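Local structure of UPF0678 fatty acid-binding protein-like protein ERS007657_00996 (Mycobacterium tuberculosis, 6R3W) at residues 25-30 with 151-156; 126-131 with 143-148; 20-25 with 32-37. The protein binds heme b at a wide surface cleft of a ten-stranded antiparallel beta-barrel and probably scavenges peroxynitrite by isomerising it to nitrate. All coordinates share one frame; numbering follows the deposited sequence.

Contact 1: 25-30 with 151-156; sequences GKYPTI and PLQDHL. With HEM (protoporphyrin IX containing Fe), chain B.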
loop_
_atom_site.group_PDB
_atom_site.type_symbol
_atom_site.label_atom_id
_atom_site.label_comp_id
_atom_site.label_asym_id
_atom_site.label_seq_id
_atom_site.Cartn_x
_atom_site.Cartn_y
_atom_site.Cartn_z
ATOM N N GLY A 25 11.554 8.300 1.216
ATOM C CA GLY A 25 11.340 7.757 2.553
ATOM C C GLY A 25 12.462 8.056 3.499
ATOM O O GLY A 25 13.516 8.597 3.095
ATOM N N LYS A 26 12.232 7.692 4.735
ATOM C CA LYS A 26 13.106 8.064 5.847
ATOM C C LYS A 26 12.694 7.256 7.068
ATOM O O LYS A 26 11.595 6.664 7.083
ATOM C CB LYS A 26 13.021 9.575 6.097
ATOM C CG LYS A 26 11.649 10.111 6.497
ATOM C CD LYS A 26 11.708 11.567 6.991
ATOM C CE LYS A 26 10.354 12.136 7.343
ATOM N NZ LYS A 26 9.737 12.802 6.185
ATOM N N TYR A 27 13.555 7.253 8.059
ATOM C CA TYR A 27 13.224 6.766 9.410
ATOM C C TYR A 27 14.360 7.165 10.324
ATOM O O TYR A 27 15.489 7.319 9.868
ATOM C CB TYR A 27 13.014 5.245 9.449
ATOM C CG TYR A 27 11.938 4.804 10.411
ATOM C CD1 TYR A 27 10.634 5.268 10.290
ATOM C CD2 TYR A 27 12.219 3.950 11.461
ATOM C CE1 TYR A 27 9.648 4.915 11.199
ATOM C CE2 TYR A 27 11.246 3.597 12.390
ATOM C CZ TYR A 27 9.950 4.084 12.267
ATOM O OH TYR A 27 8.993 3.768 13.200
ATOM N N PRO A 28 14.138 7.303 11.640
ATOM C CA PRO A 28 15.191 7.870 12.472
ATOM C C PRO A 28 16.462 7.012 12.499
ATOM O O PRO A 28 17.528 7.516 12.834
ATOM C CB PRO A 28 14.532 7.956 13.838
ATOM C CG PRO A 28 13.106 8.240 13.514
ATOM C CD PRO A 28 12.829 7.386 12.299
ATOM N N THR A 29 16.314 5.730 12.212
ATOM C CA THR A 29 17.393 4.737 12.377
ATOM C C THR A 29 18.188 4.558 11.079
ATOM O O THR A 29 19.144 3.761 11.082
ATOM C CB THR A 29 16.793 3.399 12.813
ATOM O OG1 THR A 29 15.757 3.107 11.871
ATOM C CG2 THR A 29 16.251 3.433 14.219
ATOM N N ILE A 30 17.795 5.254 10.009
ATOM C CA ILE A 30 18.369 5.030 8.653
ATOM C C ILE A 30 18.665 6.371 8.003
ATOM O O ILE A 30 18.218 7.406 8.509
ATOM C CB ILE A 30 17.433 4.192 7.768
ATOM C CG1 ILE A 30 16.165 4.978 7.399
ATOM C CG2 ILE A 30 17.111 2.856 8.435
ATOM C CD1 ILE A 30 15.208 4.259 6.485
ATOM N N PRO A 151 8.441 5.877 17.580
ATOM C CA PRO A 151 6.997 6.064 17.528
ATOM C C PRO A 151 6.492 6.082 16.074
ATOM O O PRO A 151 7.251 6.382 15.166
ATOM C CB PRO A 151 6.765 7.398 18.247
ATOM C CG PRO A 151 8.079 8.142 18.047
ATOM C CD PRO A 151 9.151 7.064 18.086
ATOM N N LEU A 152 5.193 5.880 15.912
ATOM C CA LEU A 152 4.507 5.931 14.612
ATOM C C LEU A 152 4.826 7.242 13.909
ATOM O O LEU A 152 4.565 8.323 14.493
ATOM C CB LEU A 152 3.015 5.771 14.849
ATOM C CG LEU A 152 2.148 5.743 13.591
ATOM C CD1 LEU A 152 2.334 4.451 12.810
ATOM C CD2 LEU A 152 0.676 5.962 13.947
ATOM N N GLN A 153 5.341 7.170 12.693
ATOM C CA GLN A 153 5.782 8.357 11.948
ATOM C C GLN A 153 6.005 7.993 10.476
ATOM O O GLN A 153 6.130 6.804 10.158
ATOM C CB GLN A 153 7.045 8.940 12.572
ATOM C CG GLN A 153 8.233 8.014 12.493
ATOM C CD GLN A 153 9.387 8.566 13.275
ATOM O OE1 GLN A 153 10.147 9.398 12.773
ATOM N NE2 GLN A 153 9.506 8.115 14.521
ATOM N N ASP A 154 6.169 8.988 9.633
ATOM C CA ASP A 154 6.376 8.741 8.187
ATOM C C ASP A 154 7.549 7.780 7.968
ATOM O O ASP A 154 8.656 8.023 8.507
ATOM C CB ASP A 154 6.647 10.036 7.444
ATOM C CG ASP A 154 5.407 10.876 7.189
ATOM O OD1 ASP A 154 4.305 10.455 7.623
ATOM O OD2 ASP A 154 5.553 11.967 6.603
ATOM N N HIS A 155 7.366 6.813 7.078
ATOM C CA HIS A 155 8.485 6.065 6.456
ATOM C C HIS A 155 8.518 6.310 4.956
ATOM O O HIS A 155 9.609 6.309 4.407
ATOM C CB HIS A 155 8.421 4.550 6.768
ATOM C CG HIS A 155 9.523 3.710 6.174
ATOM N ND1 HIS A 155 10.843 4.077 6.230
ATOM C CD2 HIS A 155 9.509 2.447 5.647
ATOM C CE1 HIS A 155 11.592 3.115 5.687
ATOM N NE2 HIS A 155 10.792 2.123 5.295
ATOM N N LEU A 156 7.356 6.438 4.308
ATOM C CA LEU A 156 7.286 6.534 2.830
ATOM C C LEU A 156 6.251 7.575 2.432
ATOM O O LEU A 156 5.186 7.635 3.068
ATOM C CB LEU A 156 6.875 5.199 2.206
ATOM C CG LEU A 156 7.651 3.961 2.625
ATOM C CD1 LEU A 156 6.876 2.724 2.188
ATOM C CD2 LEU A 156 9.063 3.950 2.044
HETATM C CHA HEM B . 14.475 0.642 6.219
HETATM C CHB HEM B . 13.085 1.409 1.685
HETATM C CHC HEM B . 8.612 -0.210 2.738
HETATM C CHD HEM B . 10.183 -1.432 7.174
HETATM C C1A HEM B . 14.468 0.982 4.890
HETATM C C2A HEM B . 15.626 1.423 4.163
HETATM C C3A HEM B . 15.227 1.627 2.890
HETATM C C4A HEM B . 13.839 1.335 2.827
HETATM C CMA HEM B . 16.092 2.043 1.733
HETATM C CAA HEM B . 17.017 1.605 4.724
HETATM C CBA HEM B . 17.962 0.531 4.196
HETATM C CGA HEM B . 17.507 -0.820 4.631
HETATM O O1A HEM B . 17.248 -1.687 3.770
HETATM O O2A HEM B . 17.432 -1.093 5.847
HETATM C C1B HEM B . 11.719 1.083 1.598
HETATM C C2B HEM B . 10.961 1.172 0.390
HETATM C C3B HEM B . 9.674 0.755 0.684
HETATM C C4B HEM B . 9.700 0.348 2.096
HETATM C CMB HEM B . 11.477 1.635 -0.952
HETATM C CAB HEM B . 8.463 0.711 -0.167
HETATM C CBB HEM B . 8.269 1.574 -1.144
HETATM C C1C HEM B . 8.665 -0.728 4.034
HETATM C C2C HEM B . 7.603 -1.385 4.694
HETATM C C3C HEM B . 8.075 -1.789 5.915
HETATM C C4C HEM B . 9.414 -1.279 6.045
HETATM C CMC HEM B . 6.240 -1.578 4.113
HETATM C CAC HEM B . 7.416 -2.631 6.939
HETATM C CBC HEM B . 6.724 -3.730 6.616
HETATM C C1D HEM B . 11.463 -0.906 7.289
HETATM C C2D HEM B . 12.279 -1.050 8.503
HETATM C C3D HEM B . 13.461 -0.490 8.238
HETATM C C4D HEM B . 13.384 0.033 6.857
HETATM C CMD HEM B . 11.886 -1.769 9.764
HETATM C CAD HEM B . 14.721 -0.765 9.010
HETATM C CBD HEM B . 14.983 0.298 9.974
HETATM C CGD HEM B . 16.234 -0.042 10.789
HETATM O O1D HEM B . 17.105 -0.942 10.540
HETATM O O2D HEM B . 16.366 0.595 11.739
HETATM N NA HEM B . 13.386 0.918 4.025
HETATM N NB HEM B . 10.935 0.585 2.575
HETATM N NC HEM B . 9.742 -0.636 4.875
HETATM N ND HEM B . 12.172 -0.255 6.310
HETATM FE FE HEM B . 11.562 0.221 4.510
HETATM O O HOH W 1 7.497 13.548 7.069
HETATM O O HOH W 2 12.193 -1.718 3.833
#
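His155 and Lys26 illustrate how a heme ligand is oriented by backbone rather than by another side chain. His155 ND1 donates to Lys26 O at 2.8 Å, and Lys26 N returns a bond to His155 O at 3.0 Å. The accepting oxygen of the first bond lies in the imidazole plane and the N-H points at it almost straight (168°), although the ring nitrogen stands above the plane of that carbonyl. With CG anti to the backbone N (chi1 -180°), the ring hangs toward the porphyrin and His155 NE2 coordinates the heme iron at 2.2 Å; held at both nitrogens, the ring has its rotation fixed. Ile30 meets the imidazole at its edge, CD1 lying 3.9 Å from His155 CE1, and the same methyl packs on the porphyrin. Farther along, the Tyr27 ring and the Gln153 side chain cross obliquely, Tyr27 CE1 approaching Gln153 CG to 3.6 Å, while the phenol is hydrogen-bonded to Met145 O. Gln153 OE1 rests 3.3 Å from Pro28 CG, its amide held by the NE2 bond to Pro151 O. At the surface a water bridges Lys26 NZ and Asp154 OD2. Thr29 OG1 donates to heme propionate O2D at 2.6 Å. His155, Ile30, Leu156 and Thr29, with the classic beta bulge of His155 and Leu156 opposite Leu143, belong to the proximal side of the heme pocket in the nitrobindin barrel.

Contact 2: 126-131 with 143-148; sequences TALDRS and LQMRAV. With HEM (protoporphyrin IX containing Fe), chain B.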
loop_
_atom_site.group_PDB
_atom_site.type_symbol
_atom_site.label_atom_id
_atom_site.label_comp_id
_atom_site.label_asym_id
_atom_site.label_seq_id
_atom_site.Cartn_x
_atom_site.Cartn_y
_atom_site.Cartn_z
ATOM N N THR A 126 5.865 -2.932 14.462
ATOM C CA THR A 126 4.675 -3.177 15.286
ATOM C C THR A 126 3.426 -2.468 14.781
ATOM O O THR A 126 2.355 -2.867 15.202
ATOM C CB THR A 126 4.929 -2.862 16.759
ATOM O OG1 THR A 126 5.195 -1.473 16.929
ATOM C CG2 THR A 126 6.048 -3.696 17.336
ATOM N N ALA A 127 3.542 -1.418 13.969
ATOM C CA ALA A 127 2.326 -0.830 13.359
ATOM C C ALA A 127 2.652 -0.214 12.011
ATOM O O ALA A 127 3.748 0.349 11.841
ATOM C CB ALA A 127 1.667 0.181 14.272
ATOM N N LEU A 128 1.665 -0.250 11.122
ATOM C CA LEU A 128 1.711 0.417 9.807
ATOM C C LEU A 128 0.370 1.073 9.536
ATOM O O LEU A 128 -0.670 0.418 9.752
ATOM C CB LEU A 128 2.036 -0.610 8.722
ATOM C CG LEU A 128 3.417 -1.239 8.828
ATOM C CD1 LEU A 128 3.497 -2.530 8.028
ATOM C CD2 LEU A 128 4.502 -0.269 8.412
ATOM N N ASP A 129 0.416 2.322 9.100
ATOM C CA ASP A 129 -0.767 3.077 8.662
ATOM C C ASP A 129 -0.547 3.501 7.215
ATOM O O ASP A 129 0.566 3.940 6.877
ATOM C CB ASP A 129 -0.980 4.352 9.483
ATOM C CG ASP A 129 -1.425 4.195 10.931
ATOM O OD1 ASP A 129 -1.329 3.090 11.490
ATOM O OD2 ASP A 129 -1.804 5.240 11.514
ATOM N N ARG A 130 -1.571 3.376 6.396
ATOM C CA ARG A 130 -1.546 3.828 4.987
ATOM C C ARG A 130 -2.707 4.790 4.718
ATOM O O ARG A 130 -3.858 4.482 5.074
ATOM C CB ARG A 130 -1.611 2.623 4.056
ATOM C CG ARG A 130 -0.349 1.769 4.060
ATOM C CD ARG A 130 -0.548 0.504 3.259
ATOM N NE ARG A 130 0.523 -0.453 3.467
ATOM C CZ ARG A 130 1.375 -0.868 2.543
ATOM N NH1 ARG A 130 1.343 -0.389 1.303
ATOM N NH2 ARG A 130 2.291 -1.748 2.866
ATOM N N SER A 131 -2.393 5.876 4.026
ATOM C CA SER A 131 -3.365 6.837 3.475
ATOM C C SER A 131 -3.174 6.903 1.955
ATOM O O SER A 131 -2.109 7.298 1.529
ATOM C CB SER A 131 -3.176 8.180 4.127
ATOM O OG SER A 131 -4.120 9.109 3.650
ATOM N N LEU A 143 2.803 6.362 4.049
ATOM C CA LEU A 143 2.854 5.214 4.969
ATOM C C LEU A 143 3.587 5.651 6.215
ATOM O O LEU A 143 4.704 6.175 6.113
ATOM C CB LEU A 143 3.510 4.008 4.285
ATOM C CG LEU A 143 3.646 2.760 5.154
ATOM C CD1 LEU A 143 3.573 1.510 4.289
ATOM C CD2 LEU A 143 4.935 2.780 5.957
ATOM N N GLN A 144 2.949 5.442 7.342
ATOM C CA GLN A 144 3.591 5.646 8.653
ATOM C C GLN A 144 3.889 4.294 9.302
ATOM O O GLN A 144 3.144 3.315 9.071
ATOM C CB GLN A 144 2.733 6.536 9.544
ATOM C CG GLN A 144 2.517 7.918 8.966
ATOM C CD GLN A 144 2.145 8.906 10.036
ATOM O OE1 GLN A 144 1.290 8.637 10.887
ATOM N NE2 GLN A 144 2.742 10.087 9.968
ATOM N N MET A 145 4.963 4.246 10.048
ATOM C CA MET A 145 5.471 3.007 10.653
ATOM C C MET A 145 5.849 3.264 12.110
ATOM O O MET A 145 6.454 4.287 12.401
ATOM C CB MET A 145 6.680 2.518 9.870
ATOM C CG MET A 145 7.300 1.271 10.429
ATOM S SD MET A 145 8.470 0.504 9.287
ATOM C CE MET A 145 9.800 1.713 9.266
ATOM N N ARG A 146 5.532 2.312 12.972
ATOM C CA ARG A 146 6.034 2.189 14.352
ATOM C C ARG A 146 6.924 0.955 14.382
ATOM O O ARG A 146 6.436 -0.137 14.061
ATOM C CB ARG A 146 4.860 2.051 15.324
ATOM C CG ARG A 146 5.236 2.075 16.797
ATOM C CD ARG A 146 4.003 1.955 17.702
ATOM N NE ARG A 146 3.402 0.627 17.637
ATOM C CZ ARG A 146 2.090 0.358 17.776
ATOM N NH1 ARG A 146 1.188 1.323 17.808
ATOM N NH2 ARG A 146 1.681 -0.900 17.836
ATOM N N ALA A 147 8.204 1.132 14.642
ATOM C CA ALA A 147 9.181 0.051 14.475
ATOM C C ALA A 147 10.473 0.410 15.199
ATOM O O ALA A 147 10.753 1.597 15.346
ATOM C CB ALA A 147 9.464 -0.205 13.013
ATOM N N VAL A 148 11.226 -0.614 15.570
ATOM C CA VAL A 148 12.646 -0.523 16.011
ATOM C C VAL A 148 12.788 0.658 17.000
ATOM O O VAL A 148 13.755 1.460 16.902
ATOM C CB VAL A 148 13.618 -0.465 14.812
ATOM C CG1 VAL A 148 13.602 -1.775 14.032
ATOM C CG2 VAL A 148 13.363 0.717 13.882
HETATM C CHA HEM B . 14.475 0.642 6.219
HETATM C CHB HEM B . 13.085 1.409 1.685
HETATM C CHC HEM B . 8.612 -0.210 2.738
HETATM C CHD HEM B . 10.183 -1.432 7.174
HETATM C C1A HEM B . 14.468 0.982 4.890
HETATM C C2A HEM B . 15.626 1.423 4.163
HETATM C C3A HEM B . 15.227 1.627 2.890
HETATM C C4A HEM B . 13.839 1.335 2.827
HETATM C CMA HEM B . 16.092 2.043 1.733
HETATM C CAA HEM B . 17.017 1.605 4.724
HETATM C CBA HEM B . 17.962 0.531 4.196
HETATM C CGA HEM B . 17.507 -0.820 4.631
HETATM O O1A HEM B . 17.248 -1.687 3.770
HETATM O O2A HEM B . 17.432 -1.093 5.847
HETATM C C1B HEM B . 11.719 1.083 1.598
HETATM C C2B HEM B . 10.961 1.172 0.390
HETATM C C3B HEM B . 9.674 0.755 0.684
HETATM C C4B HEM B . 9.700 0.348 2.096
HETATM C CMB HEM B . 11.477 1.635 -0.952
HETATM C CAB HEM B . 8.463 0.711 -0.167
HETATM C CBB HEM B . 8.269 1.574 -1.144
HETATM C C1C HEM B . 8.665 -0.728 4.034
HETATM C C2C HEM B . 7.603 -1.385 4.694
HETATM C C3C HEM B . 8.075 -1.789 5.915
HETATM C C4C HEM B . 9.414 -1.279 6.045
HETATM C CMC HEM B . 6.240 -1.578 4.113
HETATM C CAC HEM B . 7.416 -2.631 6.939
HETATM C CBC HEM B . 6.724 -3.730 6.616
HETATM C C1D HEM B . 11.463 -0.906 7.289
HETATM C C2D HEM B . 12.279 -1.050 8.503
HETATM C C3D HEM B . 13.461 -0.490 8.238
HETATM C C4D HEM B . 13.384 0.033 6.857
HETATM C CMD HEM B . 11.886 -1.769 9.764
HETATM C CAD HEM B . 14.721 -0.765 9.010
HETATM C CBD HEM B . 14.983 0.298 9.974
HETATM C CGD HEM B . 16.234 -0.042 10.789
HETATM O O1D HEM B . 17.105 -0.942 10.540
HETATM O O2D HEM B . 16.366 0.595 11.739
HETATM N NA HEM B . 13.386 0.918 4.025
HETATM N NB HEM B . 10.935 0.585 2.575
HETATM N NC HEM B . 9.742 -0.636 4.875
HETATM N ND HEM B . 12.172 -0.255 6.310
HETATM FE FE HEM B . 11.562 0.221 4.510
HETATM O O HOH W 3 -1.107 7.604 10.608
HETATM O O HOH W 2 12.193 -1.718 3.833
#
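Arg146 leaves its strand with CG anti to the backbone N (chi1 -173°) and then bends at chi3 (70°), which swings the guanidinium across to the partner strand, where Thr126, its OG1 lodged between its own backbone N and carbonyl carbon (chi1 64°), meets it. Arg146 NE donates to Thr126 OG1 at 2.9 Å, nearly straight and close to the guanidinium plane, while Ala127 CB sits under the centre of one face, 3.5 Å from Arg146 CZ. The backbone is irregular at the same point: Arg146 O accepts from both Thr126 N (2.9 Å) and Ala127 N (3.2 Å), a classic beta bulge at this end of the antiparallel hairpin. Beyond Ala127, on the same face, Asp129 and Gln144 share a water between OD2 and OE1, in one of two conformers of Gln144; Asp129 is also held by Ser109 and Arg111, and Gln144 NE2 bonds Asp154 OD1.

The face carrying Leu128, Arg130, Leu143 and Met145 looks into the barrel. Leu128 and Met145 lie side by side, with Leu128 CD2 3.8 Å from Met145 CG; Leu128 CD2 also comes within 3.9 Å of Leu143 CD2. Met145 reaches over the proximal face of the porphyrin, SD 3.3 Å from heme CHD. Alongside Arg130, Leu143 CD1 covers the centre of one guanidinium face, 3.7 Å from Arg130 CZ. Its nitrogens NE, NH1 and NH2 make salt bridges to Glu93, Glu67 and Glu91. Such a buried arginine, ringed by three carboxylates with a methyl over one face, probably keeps its positive charge, whereas Leu128 and Met145, on the same sheet face, offer the heme apolar contacts.

Contact 3: 20-25 with 32-37; sequences AGRGAG and PFEYLE. With HEM (protoporphyrin IX containing Fe), chain B.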
loop_
_atom_site.group_PDB
_atom_site.type_symbol
_atom_site.label_atom_id
_atom_site.label_comp_id
_atom_site.label_asym_id
_atom_site.label_seq_id
_atom_site.Cartn_x
_atom_site.Cartn_y
_atom_site.Cartn_z
ATOM N N ALA A 20 2.795 3.839 -12.248
ATOM C CA ALA A 20 4.254 3.998 -12.126
ATOM C C ALA A 20 4.557 5.400 -11.631
ATOM O O ALA A 20 3.895 6.344 -12.058
ATOM C CB ALA A 20 4.945 3.727 -13.448
ATOM N N GLY A 21 5.572 5.527 -10.800
ATOM C CA GLY A 21 6.025 6.836 -10.352
ATOM C C GLY A 21 7.193 6.729 -9.419
ATOM O O GLY A 21 8.084 5.883 -9.642
ATOM N N ARG A 22 7.231 7.617 -8.444
ATOM C CA ARG A 22 8.441 7.886 -7.666
ATOM C C ARG A 22 8.032 8.346 -6.285
ATOM O O ARG A 22 6.999 9.043 -6.143
ATOM C CB ARG A 22 9.300 8.890 -8.427
ATOM C CG ARG A 22 10.550 9.369 -7.700
ATOM C CD ARG A 22 11.462 10.178 -8.625
ATOM N NE ARG A 22 12.507 10.858 -7.874
ATOM C CZ ARG A 22 13.445 11.623 -8.439
ATOM N NH1 ARG A 22 13.513 11.689 -9.748
ATOM N NH2 ARG A 22 14.304 12.298 -7.696
ATOM N N GLY A 23 8.846 8.006 -5.298
ATOM C CA GLY A 23 8.615 8.479 -3.939
ATOM C C GLY A 23 9.890 8.609 -3.161
ATOM O O GLY A 23 10.996 8.631 -3.757
ATOM N N ALA A 24 9.743 8.777 -1.860
ATOM C CA ALA A 24 10.888 8.996 -0.968
ATOM C C ALA A 24 10.551 8.458 0.400
ATOM O O ALA A 24 9.353 8.242 0.708
ATOM C CB ALA A 24 11.247 10.457 -0.924
ATOM N N GLY A 25 11.554 8.300 1.216
ATOM C CA GLY A 25 11.340 7.757 2.553
ATOM C C GLY A 25 12.462 8.056 3.499
ATOM O O GLY A 25 13.516 8.597 3.095
ATOM N N PRO A 32 17.910 8.904 4.718
ATOM C CA PRO A 32 16.832 9.092 3.761
ATOM C C PRO A 32 17.153 8.472 2.399
ATOM O O PRO A 32 18.333 8.329 2.042
ATOM C CB PRO A 32 16.681 10.611 3.655
ATOM C CG PRO A 32 17.155 11.105 5.011
ATOM C CD PRO A 32 18.259 10.144 5.420
ATOM N N PHE A 33 16.117 8.242 1.614
ATOM C CA PHE A 33 16.278 7.564 0.315
ATOM C C PHE A 33 15.130 7.980 -0.606
ATOM O O PHE A 33 14.111 8.552 -0.149
ATOM C CB PHE A 33 16.317 6.035 0.485
ATOM C CG PHE A 33 15.077 5.469 1.144
ATOM C CD1 PHE A 33 13.934 5.183 0.401
ATOM C CD2 PHE A 33 14.985 5.397 2.534
ATOM C CE1 PHE A 33 12.757 4.771 1.026
ATOM C CE2 PHE A 33 13.799 4.999 3.148
ATOM C CZ PHE A 33 12.690 4.694 2.395
ATOM N N GLU A 34 15.286 7.673 -1.884
ATOM C CA GLU A 34 14.170 7.784 -2.844
ATOM C C GLU A 34 14.092 6.522 -3.700
ATOM O O GLU A 34 15.050 5.740 -3.716
ATOM C CB GLU A 34 14.292 9.077 -3.659
ATOM C CG GLU A 34 15.619 9.260 -4.374
ATOM C CD GLU A 34 15.732 10.606 -5.062
ATOM O OE1 GLU A 34 14.694 11.315 -5.148
ATOM O OE2 GLU A 34 16.793 10.883 -5.620
ATOM N N TYR A 35 12.996 6.378 -4.418
ATOM C CA TYR A 35 12.706 5.128 -5.140
ATOM C C TYR A 35 11.769 5.403 -6.304
ATOM O O TYR A 35 10.952 6.348 -6.244
ATOM C CB TYR A 35 12.125 4.071 -4.187
ATOM C CG TYR A 35 10.855 4.468 -3.483
ATOM C CD1 TYR A 35 9.618 4.121 -3.988
ATOM C CD2 TYR A 35 10.894 5.084 -2.242
ATOM C CE1 TYR A 35 8.449 4.420 -3.301
ATOM C CE2 TYR A 35 9.734 5.414 -1.552
ATOM C CZ TYR A 35 8.505 5.060 -2.072
ATOM O OH TYR A 35 7.359 5.338 -1.359
ATOM N N LEU A 36 11.838 4.509 -7.292
ATOM C CA LEU A 36 10.832 4.356 -8.354
ATOM C C LEU A 36 9.913 3.201 -7.978
ATOM O O LEU A 36 10.379 2.264 -7.305
ATOM C CB LEU A 36 11.527 4.092 -9.691
ATOM C CG LEU A 36 12.526 5.152 -10.122
ATOM C CD1 LEU A 36 13.145 4.790 -11.467
ATOM C CD2 LEU A 36 11.877 6.516 -10.180
ATOM N N GLU A 37 8.652 3.284 -8.376
ATOM C CA GLU A 37 7.626 2.327 -7.947
ATOM C C GLU A 37 6.751 1.964 -9.132
ATOM O O GLU A 37 6.302 2.880 -9.844
ATOM C CB GLU A 37 6.803 2.915 -6.814
ATOM C CG GLU A 37 5.665 2.030 -6.353
ATOM C CD GLU A 37 5.049 2.459 -5.042
ATOM O OE1 GLU A 37 5.475 3.495 -4.497
ATOM O OE2 GLU A 37 4.122 1.762 -4.578
HETATM C CHA HEM B . 14.475 0.642 6.219
HETATM C CHB HEM B . 13.085 1.409 1.685
HETATM C CHC HEM B . 8.612 -0.210 2.738
HETATM C CHD HEM B . 10.183 -1.432 7.174
HETATM C C1A HEM B . 14.468 0.982 4.890
HETATM C C2A HEM B . 15.626 1.423 4.163
HETATM C C3A HEM B . 15.227 1.627 2.890
HETATM C C4A HEM B . 13.839 1.335 2.827
HETATM C CMA HEM B . 16.092 2.043 1.733
HETATM C CAA HEM B . 17.017 1.605 4.724
HETATM C CBA HEM B . 17.962 0.531 4.196
HETATM C CGA HEM B . 17.507 -0.820 4.631
HETATM O O1A HEM B . 17.248 -1.687 3.770
HETATM O O2A HEM B . 17.432 -1.093 5.847
HETATM C C1B HEM B . 11.719 1.083 1.598
HETATM C C2B HEM B . 10.961 1.172 0.390
HETATM C C3B HEM B . 9.674 0.755 0.684
HETATM C C4B HEM B . 9.700 0.348 2.096
HETATM C CMB HEM B . 11.477 1.635 -0.952
HETATM C CAB HEM B . 8.463 0.711 -0.167
HETATM C CBB HEM B . 8.269 1.574 -1.144
HETATM C C1C HEM B . 8.665 -0.728 4.034
HETATM C C2C HEM B . 7.603 -1.385 4.694
HETATM C C3C HEM B . 8.075 -1.789 5.915
HETATM C C4C HEM B . 9.414 -1.279 6.045
HETATM C CMC HEM B . 6.240 -1.578 4.113
HETATM C CAC HEM B . 7.416 -2.631 6.939
HETATM C CBC HEM B . 6.724 -3.730 6.616
HETATM C C1D HEM B . 11.463 -0.906 7.289
HETATM C C2D HEM B . 12.279 -1.050 8.503
HETATM C C3D HEM B . 13.461 -0.490 8.238
HETATM C C4D HEM B . 13.384 0.033 6.857
HETATM C CMD HEM B . 11.886 -1.769 9.764
HETATM C CAD HEM B . 14.721 -0.765 9.010
HETATM C CBD HEM B . 14.983 0.298 9.974
HETATM C CGD HEM B . 16.234 -0.042 10.789
HETATM O O1D HEM B . 17.105 -0.942 10.540
HETATM O O2D HEM B . 16.366 0.595 11.739
HETATM N NA HEM B . 13.386 0.918 4.025
HETATM N NB HEM B . 10.935 0.585 2.575
HETATM N NC HEM B . 9.742 -0.636 4.875
HETATM N ND HEM B . 12.172 -0.255 6.310
HETATM FE FE HEM B . 11.562 0.221 4.510
HETATM O O HOH W 4 11.954 11.028 -4.963
HETATM O O HOH W 2 12.193 -1.718 3.833
#
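Strands 20-25 and 33-37 run antiparallel, their axes 4.5 Å apart at closest and 159° between directions, with Gly21-Glu37, Gly23-Tyr35 and Gly25-Phe33 as hydrogen-bonded pairs. Two of the residues facing these glycines are aromatic. Phe33 and Tyr35 both place CG between the backbone N and the carbonyl carbon (chi1 59° in each), a torsion that folds the ring back over the partner strand. Gly25 CA accordingly makes a CH-pi contact with the Phe33 ring, 3.8 Å from its centroid, and Gly23 CA makes another with the Tyr35 ring at 4.0 Å. The opposite faces of both rings meet the heme: Phe33 CZ is 3.4 Å from the methine carbon CHB, and Tyr35 CE1 is 3.6 Å from the vinyl carbon CBB. The hydroxyl of Tyr35 is hydrogen-bonded to Tyr141 OH, which also bonds Glu37 OE1.

Gly21 and Gly23 are the last two glycines of the GXWXGXG motif of this calycin-clan barrel, which lies within the first arm (17-25) of a beta hairpin whose other arm lines the heme pocket. Without side chains, the backbone at Gly23 and Gly25 lies flat beneath the rings.

Arg22, Ala24, Glu34 and Leu36 occupy the other face. Arg22 is extended, its CB 3.9 Å from Leu36 CD2. In one of two conformers of Glu34, Arg22 NH2 forms a salt bridge with Glu34 OE1 at 2.8 Å. The guanidinium and carboxylate planes stand 80° apart, and OE1 is met from above its own plane. A water accepts from Arg22 NE and donates to both Glu34 OE1 and Gly23 O.

How the contacts relate
All three contacts touch the same heme and lie along neighbouring strands of one closed barrel. Strand 153-162 joins them: it runs beside strand 138-147 of contact 2 and strand 17-25 of contact 3, where the last strand meets the first. Contacts 1 and 2 have centres 9 Å apart and are stitched by Gln153 O and Met145 N at 2.8 Å. Contacts 1 and 3, 14 Å apart between centres, share Gly25, and Leu156 CD2 packs 3.7 Å from Phe33 CZ. Contacts 2 and 3 stay apart, nearest atoms about 7 Å. Contact 1 supplies the axial histidine, contacts 2 and 3 lay Met145 and Phe33 over the same, proximal face, and a water binds the iron from the opposite side.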